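Local coordinates for synergistic-type venom protein S2C4 (Dendroaspis jamesoni kaimosae, PDB 7C28), which probably enhances the toxicity of other venom components, as a disulfide-linked homodimer of three-finger toxin chains, at residues Cys24-Lys29 with Val38-Thr43; Leu1-Asp6 with Glu15-Gly20; Trp28-Pro33 with Asp50-Val55. One frame throughout, in Å; residues are numbered along the deposited sequence.

Contact 1 of 3, residues Cys24-Lys29 with Val38-Thr43; sequences CFKNWK and VKRGCT. With SO4 (sulfate ion), chain D.
The ring of Phe25 lies flat beneath the opposite strand, with Gly41 N 3.5 Å above its plane and the carbonyl carbon of Arg40 over the same face, both offset toward the rim. CG falls between the backbone N and the carbonyl carbon (chi1 74°), which folds the ring back under Gly41, while Cys42 O meets its edge in plane. Gly41, having no side chain, leaves that position to the ring. The face bearing Lys26, Trp28, Val38 and Arg40 is packed differently: Val38 CG2 rests over the five-membered ring of Trp28, 3.8 Å from its centroid, a CH-pi contact. These are the two antiparallel strands of the central hairpin of a three-finger toxin, joined by backbone bonds from Phe25 N to Gly41 O and, in both directions, between Asn27 and Lys39, the one from Asn27 N distinctly bent (138°). Val38 CG1 sits over the centre of the Arg40 guanidinium, 3.9 Å above its plane. Extended from CG to NE, Arg40 presents its edge to a sulfate, giving NH1 to O1 at 2.9 Å and NH2 to O3 at 2.7 Å; Tyr36 and Lys34 of the second subunit bind the same ion. Lys26 runs alongside Arg40, and its NZ bonds to Lys65 O.

Contact 2 of 3, residues Leu1-Asp6 with Glu15-Gly20; sequences LTCVTD and EECAAG
Thr2 and Glu16 meet with their side chains crossing at about a right angle, and the hydroxyl OG1 of Thr2 gives a weak hydrogen bond of 3.2 Å to Glu16 OE2. The bend of the glutamate at chi2 (95°) swings the carboxylate back over the chain terminus, where OE1 makes a long salt bridge of 3.8 Å with Leu1 N. That amino group also donates to a water, which in turn donates to Cys17 O, so the amino terminus is linked to this segment by a long ion pair and by a water. Glu15, on the face opposite Thr2 and Glu16, is crossed at about a right angle by Thr5, whose methyl CG2 lies 3.5 Å from Glu15 OE1. Cys3 SG and Cys17 SG approach to 3.4 Å without bonding; each is oxidised to a different partner, Cys24 and Cys42 respectively, and Leu1 CD2 packs on Cys17 SG at 4.0 Å.

What positions these groups is a short antiparallel ladder. Cys17 N gives a nearly straight bond to Leu1 O, with an N-H...O angle of 172°. Cys3 N to Glu15 O and Glu15 N to Cys3 O form a pair of longer bonds, both 3.3 Å. Thr5 and Asp6 together face Ile13, a classic beta bulge that interrupts the regular pairing further along the hairpin. The hairpin is the first finger of the toxin. Asn64 bonds to Val4 N and Asp61 to Thr2 N on the side of the C-terminal loop, while Cys3, Val4 and Glu15 pack against strand 35-43 of the central hairpin.

Contact 3 of 3, residues Trp28-Pro33 with Asp50-Val55; sequences WKKMGP and DDNGCV. With SO4 (sulfate ion), chain C.
Trp28 N donates to Cys54 O across the two strands, 2.9 Å long with an N-H...O angle of 175°, and the carbonyl receives it almost end-on. Beyond this bond the chains part. Residues 50-53 form a type I turn closed by Gly53 N to Asp50 O, and Gly53 CA comes within 3.3 Å of Trp28 O, closeness that the absence of a side chain permits.

The carbonyl of Cys54 also meets the edge of the indole in plane, its O 3.4 Å from Trp28 CE3, so a single oxygen faces both the backbone and the ring of the same residue. In the three-finger fold this pairing ties the central finger to the strand of the third, and here it lies at the dimer interface: Cys54 forms a disulfide with Cys54 of the second subunit, and Trp28 meets both Trp28 and Tyr36 of that chain.

On the other side of the strand from the indole, Lys29 crosses Asp50 at about a right angle. A bend at its last torsion (chi4 62°) turns the amino group back to the carboxylate, forming a long, weak salt bridge from Lys29 NZ to Asp50 OD1 at 3.5 Å, while CE lies against OD2. The same OD2 accepts from a water that also donates to Asn52 OD1 and takes a weak bond from Lys30 N, bridging the turn to the strand. Asn52 OD1 touches Lys30 CB at 3.5 Å. Beyond that point Lys30 leads away from the turn, extended from CG onward, and its NZ gives a 2.7 Å hydrogen bond to O2 of a sulfate, which is also bound by Lys34 N and Tyr36 OH of the same chain and by Arg40 NH1 of the second subunit.

The three contacts illustrate how a small toxin is built from fingers tied at one end by disulfides. Contacts 1 and 3 share Trp28 and Lys29 on strand 23-32, which has strand 35-43 along one side and strand 54-58 along the other; their centres lie about 12 Å apart, and both touch the second subunit. Contact 2 belongs to a separate two-stranded sheet, its centre about 11 Å from that of contact 1, and is covalently joined to it by Cys3-Cys24 and Cys17-Cys42. Contacts 2 and 3 lie on opposite sides of the chain's centre, with nearest atoms about 11 Å apart. The sulfates beside contacts 1 and 3, probably from the crystallisation liquor, each bind both subunits.

Contact 1 of 3, residues Cys24-Lys29 with Val38-Thr43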
loop_
_atom_site.group_PDB
_atom_site.type_symbol
_atom_site.label_atom_id
_atom_site.label_comp_id
_atom_site.label_asym_id
_atom_site.label_seq_id
_atom_site.Cartn_x
_atom_site.Cartn_y
_atom_site.Cartn_z
ATOM N N CYS A 24 -3.307 -10.893 8.323
ATOM C CA CYS A 24 -1.976 -10.702 7.757
ATOM C C CYS A 24 -1.869 -9.277 7.228
ATOM O O CYS A 24 -2.870 -8.677 6.826
ATOM C CB CYS A 24 -1.668 -11.684 6.624
ATOM S SG CYS A 24 -1.961 -13.434 6.939
ATOM N N PHE A 25 -0.651 -8.727 7.242
ATOM C CA PHE A 25 -0.437 -7.360 6.787
ATOM C C PHE A 25 0.747 -7.262 5.837
ATOM O O PHE A 25 1.672 -8.077 5.870
ATOM C CB PHE A 25 -0.224 -6.390 7.973
ATOM C CG PHE A 25 1.125 -6.512 8.636
ATOM C CD1 PHE A 25 2.220 -5.788 8.172
ATOM C CD2 PHE A 25 1.293 -7.335 9.736
ATOM C CE1 PHE A 25 3.455 -5.902 8.783
ATOM C CE2 PHE A 25 2.526 -7.450 10.352
ATOM C CZ PHE A 25 3.609 -6.728 9.873
ATOM N N LYS A 26 0.684 -6.250 4.974
ATOM C CA LYS A 26 1.812 -5.732 4.215
ATOM C C LYS A 26 1.959 -4.250 4.527
ATOM O O LYS A 26 0.959 -3.532 4.608
ATOM C CB LYS A 26 1.613 -5.929 2.709
ATOM C CG LYS A 26 1.292 -7.347 2.296
ATOM C CD LYS A 26 0.964 -7.416 0.820
ATOM C CE LYS A 26 2.208 -7.168 -0.024
ATOM N NZ LYS A 26 1.972 -7.502 -1.454
ATOM N N ASN A 27 3.196 -3.788 4.715
ATOM C CA ASN A 27 3.460 -2.395 5.075
ATOM C C ASN A 27 4.594 -1.845 4.217
ATOM O O ASN A 27 5.737 -2.290 4.336
ATOM C CB ASN A 27 3.800 -2.269 6.560
ATOM C CG ASN A 27 3.683 -0.844 7.067
ATOM O OD1 ASN A 27 3.796 0.118 6.300
ATOM N ND2 ASN A 27 3.452 -0.699 8.370
ATOM N N TRP A 28 4.283 -0.864 3.373
ATOM C CA TRP A 28 5.266 -0.244 2.490
ATOM C C TRP A 28 5.960 0.888 3.246
ATOM O O TRP A 28 5.338 1.912 3.546
ATOM C CB TRP A 28 4.596 0.278 1.220
ATOM C CG TRP A 28 4.385 -0.745 0.125
ATOM C CD1 TRP A 28 5.153 -0.925 -0.994
ATOM C CD2 TRP A 28 3.317 -1.699 0.033
ATOM N NE1 TRP A 28 4.636 -1.942 -1.766
ATOM C CE2 TRP A 28 3.510 -2.432 -1.158
ATOM C CE3 TRP A 28 2.221 -2.009 0.845
ATOM C CZ2 TRP A 28 2.647 -3.455 -1.553
ATOM C CZ3 TRP A 28 1.365 -3.025 0.450
ATOM C CH2 TRP A 28 1.583 -3.734 -0.737
ATOM N N LYS A 29 7.235 0.698 3.578
ATOM C CA LYS A 29 8.048 1.736 4.202
ATOM C C LYS A 29 9.105 2.216 3.216
ATOM O O LYS A 29 9.791 1.401 2.586
ATOM C CB LYS A 29 8.684 1.232 5.502
ATOM C CG LYS A 29 7.693 1.241 6.672
ATOM C CD LYS A 29 8.254 0.659 7.962
ATOM C CE LYS A 29 7.575 1.292 9.177
ATOM N NZ LYS A 29 6.105 1.030 9.212
ATOM N N VAL A 38 8.849 -3.865 2.068
ATOM C CA VAL A 38 7.504 -4.290 2.439
ATOM C C VAL A 38 7.619 -5.225 3.636
ATOM O O VAL A 38 8.138 -6.340 3.519
ATOM C CB VAL A 38 6.779 -4.969 1.271
ATOM C CG1 VAL A 38 5.336 -5.249 1.647
ATOM C CG2 VAL A 38 6.846 -4.093 0.036
ATOM N N LYS A 39 7.123 -4.781 4.790
ATOM C CA LYS A 39 7.091 -5.620 5.978
ATOM C C LYS A 39 5.839 -6.487 5.953
ATOM O O LYS A 39 4.760 -6.030 5.571
ATOM C CB LYS A 39 7.116 -4.770 7.251
ATOM C CG LYS A 39 8.271 -3.777 7.333
ATOM C CD LYS A 39 9.603 -4.477 7.551
ATOM C CE LYS A 39 10.769 -3.493 7.515
ATOM N NZ LYS A 39 10.847 -2.645 8.743
ATOM N N ARG A 40 5.993 -7.743 6.361
ATOM C CA ARG A 40 4.906 -8.712 6.329
ATOM C C ARG A 40 4.896 -9.516 7.622
ATOM O O ARG A 40 5.951 -9.814 8.187
ATOM C CB ARG A 40 5.040 -9.653 5.120
ATOM C CG ARG A 40 5.149 -8.954 3.769
ATOM C CD ARG A 40 5.661 -9.907 2.708
ATOM N NE ARG A 40 5.254 -9.533 1.352
ATOM C CZ ARG A 40 6.049 -8.927 0.471
ATOM N NH1 ARG A 40 7.294 -8.616 0.803
ATOM N NH2 ARG A 40 5.602 -8.628 -0.744
ATOM N N GLY A 41 3.700 -9.856 8.097
ATOM C CA GLY A 41 3.583 -10.706 9.260
ATOM C C GLY A 41 2.144 -10.781 9.748
ATOM O O GLY A 41 1.216 -10.310 9.083
ATOM N N CYS A 42 1.990 -11.409 10.913
ATOM C CA CYS A 42 0.720 -11.506 11.621
ATOM C C CYS A 42 0.439 -10.236 12.424
ATOM O O CYS A 42 1.347 -9.495 12.812
ATOM C CB CYS A 42 0.716 -12.710 12.570
ATOM S SG CYS A 42 1.018 -14.307 11.790
ATOM N N THR A 43 -0.842 -10.018 12.713
ATOM C CA THR A 43 -1.244 -8.923 13.585
ATOM C C THR A 43 -2.688 -9.137 14.015
ATOM O O THR A 43 -3.441 -9.886 13.386
ATOM C CB THR A 43 -1.087 -7.559 12.902
ATOM O OG1 THR A 43 -1.363 -6.520 13.849
ATOM C CG2 THR A 43 -2.027 -7.435 11.712
HETATM S S SO4 D . 8.642 -7.275 -2.516
HETATM O O1 SO4 D . 8.959 -7.269 -1.089
HETATM O O2 SO4 D . 8.776 -5.925 -3.060
HETATM O O3 SO4 D . 7.270 -7.740 -2.682
HETATM O O4 SO4 D . 9.565 -8.162 -3.217
#

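Contact 2 of 3, residues Leu1-Asp6 with Glu15-Gly20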
loop_
_atom_site.group_PDB
_atom_site.type_symbol
_atom_site.label_atom_id
_atom_site.label_comp_id
_atom_site.label_asym_id
_atom_site.label_seq_id
_atom_site.Cartn_x
_atom_site.Cartn_y
_atom_site.Cartn_z
ATOM N N LEU A 1 -4.190 -19.247 11.341
ATOM C CA LEU A 1 -3.836 -18.467 10.159
ATOM C C LEU A 1 -2.334 -18.482 9.941
ATOM O O LEU A 1 -1.558 -18.468 10.901
ATOM C CB LEU A 1 -4.338 -17.028 10.290
ATOM C CG LEU A 1 -4.004 -16.043 9.164
ATOM C CD1 LEU A 1 -4.898 -16.271 7.948
ATOM C CD2 LEU A 1 -4.145 -14.617 9.660
ATOM N N THR A 2 -1.933 -18.536 8.673
ATOM C CA THR A 2 -0.534 -18.502 8.270
ATOM C C THR A 2 -0.298 -17.261 7.419
ATOM O O THR A 2 -1.052 -17.002 6.474
ATOM C CB THR A 2 -0.154 -19.762 7.483
ATOM O OG1 THR A 2 -0.590 -20.922 8.200
ATOM C CG2 THR A 2 1.353 -19.834 7.265
ATOM N N CYS A 3 0.740 -16.498 7.765
ATOM C CA CYS A 3 1.095 -15.268 7.075
ATOM C C CYS A 3 2.566 -15.297 6.679
ATOM O O CYS A 3 3.402 -15.880 7.375
ATOM C CB CYS A 3 0.841 -14.034 7.941
ATOM S SG CYS A 3 -0.827 -13.876 8.576
ATOM N N VAL A 4 2.880 -14.645 5.558
ATOM C CA VAL A 4 4.276 -14.425 5.196
ATOM C C VAL A 4 4.909 -13.454 6.181
ATOM O O VAL A 4 4.280 -12.473 6.602
ATOM C CB VAL A 4 4.379 -13.892 3.758
ATOM C CG1 VAL A 4 5.836 -13.778 3.339
ATOM C CG2 VAL A 4 3.598 -14.785 2.809
ATOM N N THR A 5 6.173 -13.699 6.530
ATOM C CA THR A 5 6.889 -12.862 7.487
ATOM C C THR A 5 8.119 -12.184 6.914
ATOM O O THR A 5 8.494 -11.111 7.394
ATOM C CB THR A 5 7.308 -13.680 8.716
ATOM O OG1 THR A 5 7.926 -14.897 8.288
ATOM C CG2 THR A 5 6.094 -14.002 9.570
ATOM N N ASP A 6 8.776 -12.790 5.930
ATOM C CA ASP A 6 9.927 -12.178 5.290
ATOM C C ASP A 6 9.996 -12.683 3.859
ATOM O O ASP A 6 9.494 -13.764 3.542
ATOM C CB ASP A 6 11.235 -12.471 6.035
ATOM C CG ASP A 6 12.371 -11.567 5.589
ATOM O OD1 ASP A 6 13.525 -12.039 5.528
ATOM O OD2 ASP A 6 12.108 -10.384 5.284
ATOM N N GLU A 15 4.815 -18.296 9.051
ATOM C CA GLU A 15 4.662 -18.631 10.456
ATOM C C GLU A 15 3.179 -18.749 10.755
ATOM O O GLU A 15 2.331 -18.275 9.994
ATOM C CB GLU A 15 5.315 -17.581 11.366
ATOM C CG GLU A 15 4.426 -16.384 11.665
ATOM C CD GLU A 15 5.087 -15.375 12.584
ATOM O OE1 GLU A 15 6.325 -15.409 12.721
ATOM O OE2 GLU A 15 4.364 -14.539 13.165
ATOM N N GLU A 16 2.877 -19.388 11.877
ATOM C CA GLU A 16 1.507 -19.524 12.336
ATOM C C GLU A 16 1.253 -18.476 13.408
ATOM O O GLU A 16 2.052 -18.333 14.341
ATOM C CB GLU A 16 1.250 -20.930 12.881
ATOM C CG GLU A 16 -0.137 -21.118 13.470
ATOM C CD GLU A 16 -1.116 -21.705 12.476
ATOM O OE1 GLU A 16 -2.216 -22.115 12.901
ATOM O OE2 GLU A 16 -0.787 -21.757 11.271
ATOM N N CYS A 17 0.153 -17.739 13.260
ATOM C CA CYS A 17 -0.139 -16.617 14.138
ATOM C C CYS A 17 -0.699 -17.106 15.470
ATOM O O CYS A 17 -1.326 -18.166 15.559
ATOM C CB CYS A 17 -1.135 -15.655 13.485
ATOM S SG CYS A 17 -0.802 -15.215 11.749
ATOM N N ALA A 18 -0.479 -16.306 16.511
ATOM C CA ALA A 18 -1.069 -16.591 17.805
ATOM C C ALA A 18 -2.596 -16.589 17.703
ATOM O O ALA A 18 -3.180 -16.174 16.701
ATOM C CB ALA A 18 -0.593 -15.571 18.839
ATOM N N ALA A 19 -3.239 -17.067 18.772
ATOM C CA ALA A 19 -4.689 -17.259 18.766
ATOM C C ALA A 19 -5.423 -15.978 18.382
ATOM O O ALA A 19 -6.353 -16.002 17.567
ATOM C CB ALA A 19 -5.161 -17.757 20.132
ATOM N N GLY A 20 -5.025 -14.852 18.971
ATOM C CA GLY A 20 -5.707 -13.595 18.757
ATOM C C GLY A 20 -5.222 -12.759 17.591
ATOM O O GLY A 20 -5.659 -11.613 17.453
HETATM O O HOH W 1 -3.432 -18.397 14.205
#

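Contact 3 of 3, residues Trp28-Pro33 with Asp50-Val55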
loop_
_atom_site.group_PDB
_atom_site.type_symbol
_atom_site.label_atom_id
_atom_site.label_comp_id
_atom_site.label_asym_id
_atom_site.label_seq_id
_atom_site.Cartn_x
_atom_site.Cartn_y
_atom_site.Cartn_z
ATOM N N TRP A 28 4.283 -0.864 3.373
ATOM C CA TRP A 28 5.266 -0.244 2.490
ATOM C C TRP A 28 5.960 0.888 3.246
ATOM O O TRP A 28 5.338 1.912 3.546
ATOM C CB TRP A 28 4.596 0.278 1.220
ATOM C CG TRP A 28 4.385 -0.745 0.125
ATOM C CD1 TRP A 28 5.153 -0.925 -0.994
ATOM C CD2 TRP A 28 3.317 -1.699 0.033
ATOM N NE1 TRP A 28 4.636 -1.942 -1.766
ATOM C CE2 TRP A 28 3.510 -2.432 -1.158
ATOM C CE3 TRP A 28 2.221 -2.009 0.845
ATOM C CZ2 TRP A 28 2.647 -3.455 -1.553
ATOM C CZ3 TRP A 28 1.365 -3.025 0.450
ATOM C CH2 TRP A 28 1.583 -3.734 -0.737
ATOM N N LYS A 29 7.235 0.698 3.578
ATOM C CA LYS A 29 8.048 1.736 4.202
ATOM C C LYS A 29 9.105 2.216 3.216
ATOM O O LYS A 29 9.791 1.401 2.586
ATOM C CB LYS A 29 8.684 1.232 5.502
ATOM C CG LYS A 29 7.693 1.241 6.672
ATOM C CD LYS A 29 8.254 0.659 7.962
ATOM C CE LYS A 29 7.575 1.292 9.177
ATOM N NZ LYS A 29 6.105 1.030 9.212
ATOM N N LYS A 30 9.228 3.539 3.082
ATOM C CA LYS A 30 10.022 4.140 2.016
ATOM C C LYS A 30 11.504 4.182 2.374
ATOM O O LYS A 30 11.882 4.678 3.438
ATOM C CB LYS A 30 9.508 5.547 1.723
ATOM C CG LYS A 30 10.038 6.166 0.445
ATOM C CD LYS A 30 9.368 7.510 0.170
ATOM C CE LYS A 30 9.878 8.139 -1.121
ATOM N NZ LYS A 30 9.075 9.331 -1.519
ATOM N N MET A 31 12.341 3.668 1.470
ATOM C CA MET A 31 13.790 3.733 1.602
ATOM C C MET A 31 14.442 4.731 0.656
ATOM O O MET A 31 15.552 5.189 0.937
ATOM C CB MET A 31 14.414 2.351 1.360
ATOM C CG MET A 31 13.899 1.261 2.286
ATOM S SD MET A 31 13.894 1.764 4.018
ATOM C CE MET A 31 15.647 1.991 4.304
ATOM N N GLY A 32 13.795 5.051 -0.461
ATOM C CA GLY A 32 14.296 5.999 -1.424
ATOM C C GLY A 32 13.281 6.164 -2.535
ATOM O O GLY A 32 12.198 5.572 -2.489
ATOM N N PRO A 33 13.590 6.983 -3.543
ATOM C CA PRO A 33 12.644 7.170 -4.660
ATOM C C PRO A 33 12.304 5.840 -5.314
ATOM O O PRO A 33 13.183 5.131 -5.810
ATOM C CB PRO A 33 13.391 8.101 -5.625
ATOM C CG PRO A 33 14.636 8.534 -4.946
ATOM C CD PRO A 33 14.771 7.859 -3.622
ATOM N N ASP A 50 2.627 4.683 7.509
ATOM C CA ASP A 50 3.396 5.919 7.583
ATOM C C ASP A 50 2.827 6.920 6.595
ATOM O O ASP A 50 2.311 6.547 5.540
ATOM C CB ASP A 50 4.867 5.674 7.248
ATOM C CG ASP A 50 5.553 4.778 8.250
ATOM O OD1 ASP A 50 4.885 4.340 9.210
ATOM O OD2 ASP A 50 6.760 4.506 8.068
ATOM N N ASP A 51 2.997 8.207 6.908
ATOM C CA ASP A 51 2.470 9.263 6.048
ATOM C C ASP A 51 2.870 9.057 4.592
ATOM O O ASP A 51 2.101 9.374 3.679
ATOM C CB ASP A 51 2.951 10.626 6.541
ATOM C CG ASP A 51 2.142 11.142 7.710
ATOM O OD1 ASP A 51 0.965 10.748 7.843
ATOM O OD2 ASP A 51 2.687 11.941 8.500
ATOM N N ASN A 52 4.071 8.525 4.357
ATOM C CA ASN A 52 4.593 8.280 3.019
ATOM C C ASN A 52 4.465 6.820 2.588
ATOM O O ASN A 52 5.159 6.397 1.656
ATOM C CB ASN A 52 6.054 8.720 2.953
ATOM C CG ASN A 52 6.897 8.077 4.036
ATOM O OD1 ASN A 52 7.234 6.893 3.958
ATOM N ND2 ASN A 52 7.226 8.848 5.066
ATOM N N GLY A 53 3.615 6.042 3.257
ATOM C CA GLY A 53 3.495 4.623 2.972
ATOM C C GLY A 53 2.124 4.112 2.571
ATOM O O GLY A 53 1.265 4.873 2.118
ATOM N N CYS A 54 1.914 2.809 2.747
ATOM C CA CYS A 54 0.644 2.174 2.430
ATOM C C CYS A 54 0.594 0.822 3.133
ATOM O O CYS A 54 1.631 0.192 3.358
ATOM C CB CYS A 54 0.498 2.014 0.906
ATOM S SG CYS A 54 -1.169 1.713 0.250
ATOM N N VAL A 55 -0.617 0.383 3.482
ATOM C CA VAL A 55 -0.826 -0.865 4.213
ATOM C C VAL A 55 -1.939 -1.643 3.528
ATOM O O VAL A 55 -2.958 -1.067 3.131
ATOM C CB VAL A 55 -1.168 -0.616 5.704
ATOM C CG1 VAL A 55 -1.869 -1.833 6.335
ATOM C CG2 VAL A 55 0.087 -0.270 6.503
HETATM S S SO4 C . 8.039 8.113 -4.704
HETATM O O1 SO4 C . 9.370 8.637 -4.987
HETATM O O2 SO4 C . 7.451 8.827 -3.572
HETATM O O3 SO4 C . 7.177 8.278 -5.873
HETATM O O4 SO4 C . 8.140 6.690 -4.385
HETATM O O HOH W 2 8.628 5.204 6.071
#